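Long-range contacts in FACT-Spt16 (Cicer arietinum, PDB 5CE6), which forms the N-terminal, peptidase-like part of a FACT histone chaperone subunit and probably binds histones H3-H4: residues A[308-313]-A[381-386]; A[314-319]-A[425-430]. All blocks are in the same frame, centred on the assembly; numbering follows the deposited sequence.

In the fold
Both contacts draw on strand 309-319 of the M24 peptidase-like domain, contact 1 on its first residues and contact 2 on the rest, and their centres lie about 20 Å apart. Along the chain the segments alternate: 308-313 runs straight into 314-319, then come 381-386, in the loop after strand 376-378, and 425-430, on strand 424-435. Contact 1 lies about 3 Å from the centre of the chain, where helix 69-78 of the N-terminal lobe packs against it; contact 2 lies farther along the strand, about 20 Å from the centre of the chain, where strands 309-319 and 424-435 meet. They touch where Asn-312 and Ile-313 pack on Ala-430. One long strand thus runs from the lobe interface to the meeting with strand 424-435.

Contact 1. Residues A[308-313]-A[381-386]; sequences SYCSNI and IEFRES
With chi1 of -56°, Ile-381 carries CG1 beside its backbone N and over one face of the Tyr-309 ring, while Phe-383, whose CG lies anti to the backbone N (chi1 -176°), reaches back with its ring edge toward Cys-310 and Asn-312. Ile-381 CG1 sits 3.9 Å from the Tyr-309 ring centroid, a CH-pi contact, and its CD1 runs on to meet Tyr-309 OH at 3.6 Å. That hydroxyl is hydrogen-bonded to Glu-202. Cut back to an alanine, Tyr-309 would probably leave Ile-381 CG1 without the ring face it lies over, CD1 without the phenol end it touches, and Glu-202 without its hydroxyl partner.

The Phe-383 ring is met along its rim. Cys-310 CB lies 3.9 Å from Phe-383 CD1, and Cys-310 SG adds a sulfur-aromatic contact at the ring edge. Farther along the rim, Asn-312 OD1 approaches Phe-383 CZ at 3.6 Å in the plane of the ring, the amide turned 89° to it; the hydroxyl of Tyr-267 is hydrogen-bonded to the same OD1, and its ring packs edge-to-face with Phe-383. No hydrogen bond joins the segments, though Ile-381 CA points its hydrogen at Ser-308 O, 3.4 Å away. Helix 69-78 covers Ile-381 through Ala-72, Leu-75 and Trp-76. A CH-pi contact and a cysteine sulfur-aromatic contact thus lie side by side where the N-terminal lobe meets the M24 peptidase-like domain.

Contact 2. Residues A[314-319]-A[425-430]; sequences ARTFLI and FSLLLA
Between residues 314-319 and 425-430 one antiparallel bridge forms, the hydrogen-bonded pair Ala-314 and Ala-430, bringing strand 309-319 against strand 424-435 in a domain of the M24 family known for its pita-bread fold. Ala-314 N reaches Ala-430 O at 3.0 Å, and Ala-430 N returns the bond to Ala-314 O at the same length. The two methyls are pressed together, Ala-314 CB lying 3.4 Å from Ala-430 CB, with Leu-428 CD2 packed beside Ala-314 CB. From there the two segments diverge, their N-to-C directions 142° apart.

Thr-316 reaches across where the backbones part. Its OG1, placed beside the backbone N by a chi1 of -61°, donates to Leu-428 O at 2.7 Å, while CG2 meets Leu-427 CD2 at 3.7 Å, the two side chains crossing at about a right angle. Arg-315 folds back at chi2 and brings the edge of its guanidinium to the bridge: NH1 donates to Ala-314 O at 2.9 Å and, weakly, to Ala-430 O. Its NH2 forms a salt bridge with Asp-431.

Ala-314 O is gripped from opposite faces of its carbonyl plane, by Ala-430 N on one and Arg-315 NH1 on the other. The guanidinium, itself held by Asp-431, is likely to stiffen this bridge, and the threonine hydroxyl supplies a bond where the backbones have moved apart.

Contact 1. Residues A[308-313]-A[381-386]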
ATOM      1  N   SER A 308      -6.834   6.974   5.964  1.00 11.49           N
ATOM      2  CA  SER A 308      -6.453   6.473   4.635  1.00  9.58           C
ATOM      3  C   SER A 308      -4.994   6.068   4.464  1.00 11.73           C
ATOM      4  O   SER A 308      -4.635   5.577   3.402  1.00 11.66           O
ATOM      5  CB  SER A 308      -6.877   7.413   3.495  1.00 22.28           C
ATOM      6  OG  SER A 308      -8.281   7.590   3.497  1.00 18.56           O
ATOM      7  N   TYR A 309      -4.166   6.258   5.495  1.00 12.20           N
ATOM      8  CA  TYR A 309      -2.745   5.902   5.408  1.00 11.60           C
ATOM      9  C   TYR A 309      -2.488   4.513   5.956  1.00  8.19           C
ATOM     10  O   TYR A 309      -2.848   4.217   7.095  1.00  9.52           O
ATOM     11  CB  TYR A 309      -1.857   6.953   6.103  1.00 13.00           C
ATOM     12  CG  TYR A 309      -1.807   8.202   5.268  1.00  9.92           C
ATOM     13  CD1 TYR A 309      -2.824   9.154   5.351  1.00 12.83           C
ATOM     14  CD2 TYR A 309      -0.799   8.392   4.327  1.00 10.66           C
ATOM     15  CE1 TYR A 309      -2.822  10.277   4.549  1.00 13.67           C
ATOM     16  CE2 TYR A 309      -0.787   9.525   3.513  1.00 12.28           C
ATOM     17  CZ  TYR A 309      -1.803  10.450   3.627  1.00 15.73           C
ATOM     18  OH  TYR A 309      -1.801  11.569   2.825  1.00 12.88           O
ATOM     19  N   CYS A 310      -1.858   3.678   5.135  1.00  8.42           N
ATOM     20  CA  CYS A 310      -1.680   2.266   5.441  1.00  7.54           C
ATOM     21  C   CYS A 310      -0.424   2.010   6.263  1.00 10.88           C
ATOM     22  O   CYS A 310       0.495   2.832   6.316  1.00 11.28           O
ATOM     23  CB  CYS A 310      -1.567   1.441   4.149  1.00  9.10           C
ATOM     24  SG  CYS A 310      -3.038   1.474   3.103  1.00 13.91           S
ATOM     25  N   SER A 311      -0.394   0.835   6.883  1.00  8.89           N
ATOM     26  CA  SER A 311       0.774   0.349   7.610  1.00  7.25           C
ATOM     27  C   SER A 311       0.726  -1.154   7.522  1.00 11.63           C
ATOM     28  O   SER A 311      -0.292  -1.723   7.120  1.00 10.12           O
ATOM     29  CB  SER A 311       0.759   0.808   9.075  1.00  9.55           C
ATOM     30  OG  SER A 311      -0.361   0.262   9.767  1.00 12.40           O
ATOM     31  N   ASN A 312       1.810  -1.815   7.904  1.00  8.75           N
ATOM     32  CA  ASN A 312       1.836  -3.261   7.792  1.00  6.89           C
ATOM     33  C   ASN A 312       2.790  -3.879   8.795  1.00  9.07           C
ATOM     34  O   ASN A 312       3.815  -3.279   9.129  1.00  9.65           O
ATOM     35  CB  ASN A 312       2.298  -3.682   6.405  1.00  6.98           C
ATOM     36  CG  ASN A 312       2.065  -5.152   6.162  1.00  9.68           C
ATOM     37  OD1 ASN A 312       0.945  -5.639   6.329  1.00  9.62           O
ATOM     38  ND2 ASN A 312       3.114  -5.875   5.800  1.00  8.36           N
ATOM     39  N   ILE A 313       2.465  -5.083   9.260  1.00  7.93           N
ATOM     40  CA  ILE A 313       3.425  -5.858  10.044  1.00  7.38           C
ATOM     41  C   ILE A 313       3.186  -7.317   9.721  1.00  9.53           C
ATOM     42  O   ILE A 313       2.088  -7.700   9.334  1.00  9.84           O
ATOM     43  CB  ILE A 313       3.260  -5.597  11.567  1.00  8.36           C
ATOM     44  CG1 ILE A 313       4.506  -6.037  12.348  1.00 11.64           C
ATOM     45  CG2 ILE A 313       2.038  -6.329  12.119  1.00 14.50           C
ATOM     46  CD1 ILE A 313       4.339  -5.856  13.863  1.00  9.55           C
ATOM     47  N   ILE A 381      -1.053   6.146   1.201  1.00  9.79           N
ATOM     48  CA  ILE A 381      -2.461   5.977   0.871  1.00  8.29           C
ATOM     49  C   ILE A 381      -2.705   4.638   0.160  1.00  8.86           C
ATOM     50  O   ILE A 381      -3.673   3.929   0.452  1.00 13.22           O
ATOM     51  CB  ILE A 381      -2.968   7.157   0.028  1.00 10.44           C
ATOM     52  CG1 ILE A 381      -2.711   8.456   0.779  1.00 13.99           C
ATOM     53  CG2 ILE A 381      -4.443   6.989  -0.281  1.00 14.06           C
ATOM     54  CD1 ILE A 381      -3.136   9.729   0.009  1.00 14.87           C
ATOM     55  N   GLU A 382      -1.833   4.308  -0.785  1.00 10.40           N
ATOM     56  CA  GLU A 382      -1.835   2.993  -1.408  1.00 10.88           C
ATOM     57  C   GLU A 382      -1.120   2.010  -0.499  1.00 11.51           C
ATOM     58  O   GLU A 382      -0.052   2.308   0.041  1.00 10.77           O
ATOM     59  CB  GLU A 382      -1.097   3.036  -2.743  1.00 10.37           C
ATOM     60  CG  GLU A 382      -1.654   4.050  -3.751  1.00 14.00           C
ATOM     61  CD  GLU A 382      -0.679   4.307  -4.868  1.00 19.08           C
ATOM     62  OE1 GLU A 382       0.244   5.135  -4.682  1.00 17.02           O
ATOM     63  OE2 GLU A 382      -0.806   3.646  -5.915  1.00 22.93           O
ATOM     64  N   PHE A 383      -1.681   0.819  -0.345  1.00 10.99           N
ATOM     65  CA  PHE A 383      -0.980  -0.191   0.435  1.00 11.70           C
ATOM     66  C   PHE A 383       0.335  -0.608  -0.233  1.00 13.97           C
ATOM     67  O   PHE A 383       1.348  -0.891   0.433  1.00 12.46           O
ATOM     68  CB  PHE A 383      -1.869  -1.414   0.656  1.00 12.05           C
ATOM     69  CG  PHE A 383      -1.224  -2.436   1.528  1.00 10.37           C
ATOM     70  CD1 PHE A 383      -1.149  -2.235   2.903  1.00 11.61           C
ATOM     71  CD2 PHE A 383      -0.661  -3.570   0.973  1.00 15.59           C
ATOM     72  CE1 PHE A 383      -0.501  -3.158   3.716  1.00 12.05           C
ATOM     73  CE2 PHE A 383      -0.026  -4.499   1.772  1.00 17.09           C
ATOM     74  CZ  PHE A 383       0.044  -4.300   3.141  1.00 11.68           C
ATOM     75  N   ARG A 384       0.314  -0.652  -1.561  1.00 12.45           N
ATOM     76  CA  ARG A 384       1.475  -1.040  -2.320  1.00  8.75           C
ATOM     77  C   ARG A 384       1.828   0.031  -3.353  1.00 15.83           C
ATOM     78  O   ARG A 384       1.126   0.200  -4.355  1.00 17.30           O
ATOM     79  CB  ARG A 384       1.166  -2.370  -3.002  1.00 15.39           C
ATOM     80  CG  ARG A 384       2.321  -3.080  -3.600  1.00 25.08           C
ATOM     81  CD  ARG A 384       1.867  -4.460  -4.044  1.00 25.93           C
ATOM     82  NE  ARG A 384       2.887  -5.106  -4.848  1.00 34.94           N
ATOM     83  CZ  ARG A 384       3.854  -5.858  -4.340  1.00 33.00           C
ATOM     84  NH1 ARG A 384       3.908  -6.059  -3.028  1.00 28.70           N
ATOM     85  NH2 ARG A 384       4.756  -6.409  -5.141  1.00 44.01           N
ATOM     86  N   GLU A 385       2.905   0.765  -3.092  1.00 13.92           N
ATOM     87  CA  GLU A 385       3.448   1.712  -4.060  1.00 17.27           C
ATOM     88  C   GLU A 385       4.414   0.977  -4.998  1.00 20.88           C
ATOM     89  O   GLU A 385       5.585   0.761  -4.677  1.00 24.30           O
ATOM     90  CB  GLU A 385       4.123   2.879  -3.336  1.00 14.15           C
ATOM     91  CG  GLU A 385       3.139   3.631  -2.430  1.00 14.03           C
ATOM     92  CD  GLU A 385       3.757   4.801  -1.687  1.00 11.00           C
ATOM     93  OE1 GLU A 385       4.989   5.004  -1.776  1.00 14.36           O
ATOM     94  OE2 GLU A 385       3.005   5.518  -0.998  1.00 15.17           O
ATOM     95  N   SER A 386       3.902   0.579  -6.157  1.00 29.60           N
ATOM     96  CA  SER A 386       4.644  -0.294  -7.063  1.00 30.70           C
ATOM     97  C   SER A 386       5.959   0.292  -7.583  1.00 36.72           C
ATOM     98  O   SER A 386       6.909  -0.453  -7.827  1.00 35.22           O
ATOM     99  CB  SER A 386       3.758  -0.736  -8.228  1.00 39.26           C
ATOM    100  OG  SER A 386       2.666  -1.506  -7.759  1.00 48.12           O
TER

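Contact 2. Residues A[314-319]-A[425-430]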
ATOM      1  N   ALA A 314       4.226  -8.134   9.819  1.00  9.18           N
ATOM      2  CA  ALA A 314       4.063  -9.569   9.645  1.00  7.58           C
ATOM      3  C   ALA A 314       5.074 -10.237  10.547  1.00  8.28           C
ATOM      4  O   ALA A 314       6.215  -9.778  10.651  1.00 10.98           O
ATOM      5  CB  ALA A 314       4.287  -9.994   8.193  1.00  7.33           C
ATOM      6  N   ARG A 315       4.638 -11.307  11.211  1.00  8.81           N
ATOM      7  CA  ARG A 315       5.513 -12.075  12.101  1.00  9.67           C
ATOM      8  C   ARG A 315       5.307 -13.547  11.849  1.00 12.16           C
ATOM      9  O   ARG A 315       4.240 -13.964  11.416  1.00 10.13           O
ATOM     10  CB  ARG A 315       5.192 -11.759  13.564  1.00  9.87           C
ATOM     11  CG  ARG A 315       5.517 -10.323  13.995  1.00  9.19           C
ATOM     12  CD  ARG A 315       7.029 -10.099  14.065  1.00 11.49           C
ATOM     13  NE  ARG A 315       7.364  -8.737  14.511  1.00 12.48           N
ATOM     14  CZ  ARG A 315       7.611  -7.718  13.690  1.00  8.94           C
ATOM     15  NH1 ARG A 315       7.557  -7.884  12.372  1.00 10.57           N
ATOM     16  NH2 ARG A 315       7.926  -6.526  14.189  1.00  9.70           N
ATOM     17  N   THR A 316       6.343 -14.334  12.112  1.00  9.33           N
ATOM     18  CA  THR A 316       6.244 -15.781  12.034  1.00 11.05           C
ATOM     19  C   THR A 316       6.539 -16.349  13.417  1.00 13.34           C
ATOM     20  O   THR A 316       7.479 -15.917  14.092  1.00 12.26           O
ATOM     21  CB  THR A 316       7.250 -16.334  11.040  1.00 10.78           C
ATOM     22  OG1 THR A 316       6.969 -15.783   9.754  1.00 10.13           O
ATOM     23  CG2 THR A 316       7.148 -17.850  10.956  1.00 12.86           C
ATOM     24  N   PHE A 317       5.713 -17.293  13.849  1.00 12.72           N
ATOM     25  CA  PHE A 317       5.900 -17.934  15.143  1.00 12.73           C
ATOM     26  C   PHE A 317       6.226 -19.399  14.920  1.00 12.07           C
ATOM     27  O   PHE A 317       5.709 -20.037  14.011  1.00 11.97           O
ATOM     28  CB  PHE A 317       4.652 -17.750  16.010  1.00 12.65           C
ATOM     29  CG  PHE A 317       4.247 -16.317  16.157  1.00 14.04           C
ATOM     30  CD1 PHE A 317       4.870 -15.495  17.089  1.00 14.33           C
ATOM     31  CD2 PHE A 317       3.269 -15.777  15.339  1.00 12.39           C
ATOM     32  CE1 PHE A 317       4.511 -14.166  17.211  1.00 15.72           C
ATOM     33  CE2 PHE A 317       2.907 -14.443  15.458  1.00 14.95           C
ATOM     34  CZ  PHE A 317       3.526 -13.640  16.391  1.00 14.62           C
ATOM     35  N   LEU A 318       7.121 -19.924  15.743  1.00 14.16           N
ATOM     36  CA  LEU A 318       7.657 -21.247  15.518  1.00 13.52           C
ATOM     37  C   LEU A 318       7.310 -22.096  16.729  1.00 14.11           C
ATOM     38  O   LEU A 318       7.537 -21.681  17.865  1.00 20.50           O
ATOM     39  CB  LEU A 318       9.182 -21.179  15.323  1.00 20.25           C
ATOM     40  CG  LEU A 318       9.751 -20.596  14.017  1.00 24.23           C
ATOM     41  CD1 LEU A 318       9.486 -19.105  13.879  1.00 29.93           C
ATOM     42  CD2 LEU A 318      11.250 -20.853  13.906  1.00 21.34           C
ATOM     43  N   ILE A 319       6.748 -23.274  16.481  1.00 14.56           N
ATOM     44  CA  ILE A 319       6.334 -24.169  17.549  1.00 17.16           C
ATOM     45  C   ILE A 319       7.203 -25.419  17.501  1.00 18.91           C
ATOM     46  O   ILE A 319       7.060 -26.224  16.578  1.00 20.51           O
ATOM     47  CB  ILE A 319       4.871 -24.617  17.367  1.00 24.28           C
ATOM     48  CG1 ILE A 319       3.988 -23.455  16.896  1.00 27.47           C
ATOM     49  CG2 ILE A 319       4.344 -25.263  18.649  1.00 27.60           C
ATOM     50  CD1 ILE A 319       3.902 -22.306  17.877  1.00 31.94           C
ATOM     51  N   PHE A 425       7.494 -25.408   3.979  1.00 15.39           N
ATOM     52  CA  PHE A 425       7.023 -24.291   4.787  1.00 14.22           C
ATOM     53  C   PHE A 425       7.563 -22.971   4.267  1.00 12.14           C
ATOM     54  O   PHE A 425       8.472 -22.941   3.437  1.00 12.84           O
ATOM     55  CB  PHE A 425       7.416 -24.466   6.259  1.00 13.97           C
ATOM     56  CG  PHE A 425       8.890 -24.311   6.521  1.00 13.00           C
ATOM     57  CD1 PHE A 425       9.764 -25.368   6.302  1.00 14.88           C
ATOM     58  CD2 PHE A 425       9.402 -23.107   6.992  1.00 13.90           C
ATOM     59  CE1 PHE A 425      11.123 -25.231   6.549  1.00 14.46           C
ATOM     60  CE2 PHE A 425      10.757 -22.954   7.233  1.00 13.83           C
ATOM     61  CZ  PHE A 425      11.628 -24.019   7.016  1.00 14.06           C
ATOM     62  N   SER A 426       6.993 -21.875   4.750  1.00 11.97           N
ATOM     63  CA  SER A 426       7.492 -20.555   4.402  1.00 10.82           C
ATOM     64  C   SER A 426       7.646 -19.732   5.680  1.00 10.40           C
ATOM     65  O   SER A 426       7.145 -20.121   6.737  1.00 12.60           O
ATOM     66  CB  SER A 426       6.536 -19.858   3.415  1.00 12.52           C
ATOM     67  OG  SER A 426       6.420 -20.620   2.212  1.00 11.95           O
ATOM     68  N   LEU A 427       8.370 -18.618   5.586  1.00 10.96           N
ATOM     69  CA  LEU A 427       8.562 -17.693   6.707  1.00  9.67           C
ATOM     70  C   LEU A 427       8.419 -16.279   6.187  1.00  9.10           C
ATOM     71  O   LEU A 427       8.769 -16.013   5.036  1.00  9.17           O
ATOM     72  CB  LEU A 427       9.961 -17.839   7.311  1.00 10.02           C
ATOM     73  CG  LEU A 427      10.390 -19.232   7.774  1.00 10.72           C
ATOM     74  CD1 LEU A 427      11.892 -19.240   8.072  1.00 11.13           C
ATOM     75  CD2 LEU A 427       9.621 -19.674   8.982  1.00 11.57           C
ATOM     76  N   LEU A 428       7.954 -15.372   7.039  1.00  8.76           N
ATOM     77  CA  LEU A 428       7.713 -13.983   6.631  1.00  8.28           C
ATOM     78  C   LEU A 428       7.933 -13.000   7.771  1.00  8.16           C
ATOM     79  O   LEU A 428       7.465 -13.221   8.902  1.00  9.18           O
ATOM     80  CB  LEU A 428       6.282 -13.854   6.094  1.00  9.31           C
ATOM     81  CG  LEU A 428       5.880 -12.445   5.650  1.00 11.56           C
ATOM     82  CD1 LEU A 428       6.689 -12.039   4.426  1.00 10.74           C
ATOM     83  CD2 LEU A 428       4.391 -12.437   5.337  1.00 10.36           C
ATOM     84  N   LEU A 429       8.643 -11.913   7.476  1.00  8.81           N
ATOM     85  CA  LEU A 429       8.801 -10.806   8.409  1.00  7.92           C
ATOM     86  C   LEU A 429       8.476  -9.510   7.690  1.00  9.54           C
ATOM     87  O   LEU A 429       8.968  -9.271   6.587  1.00  9.34           O
ATOM     88  CB  LEU A 429      10.233 -10.739   8.951  1.00  8.32           C
ATOM     89  CG  LEU A 429      10.608 -11.767  10.012  1.00 10.37           C
ATOM     90  CD1 LEU A 429      12.091 -11.640  10.339  1.00  9.40           C
ATOM     91  CD2 LEU A 429       9.780 -11.530  11.265  1.00 10.53           C
ATOM     92  N   ALA A 430       7.652  -8.670   8.304  1.00  7.76           N
ATOM     93  CA  ALA A 430       7.380  -7.355   7.724  1.00  7.31           C
ATOM     94  C   ALA A 430       7.307  -6.296   8.793  1.00  8.47           C
ATOM     95  O   ALA A 430       6.768  -6.525   9.879  1.00  7.53           O
ATOM     96  CB  ALA A 430       6.089  -7.358   6.899  1.00  6.89           C
TER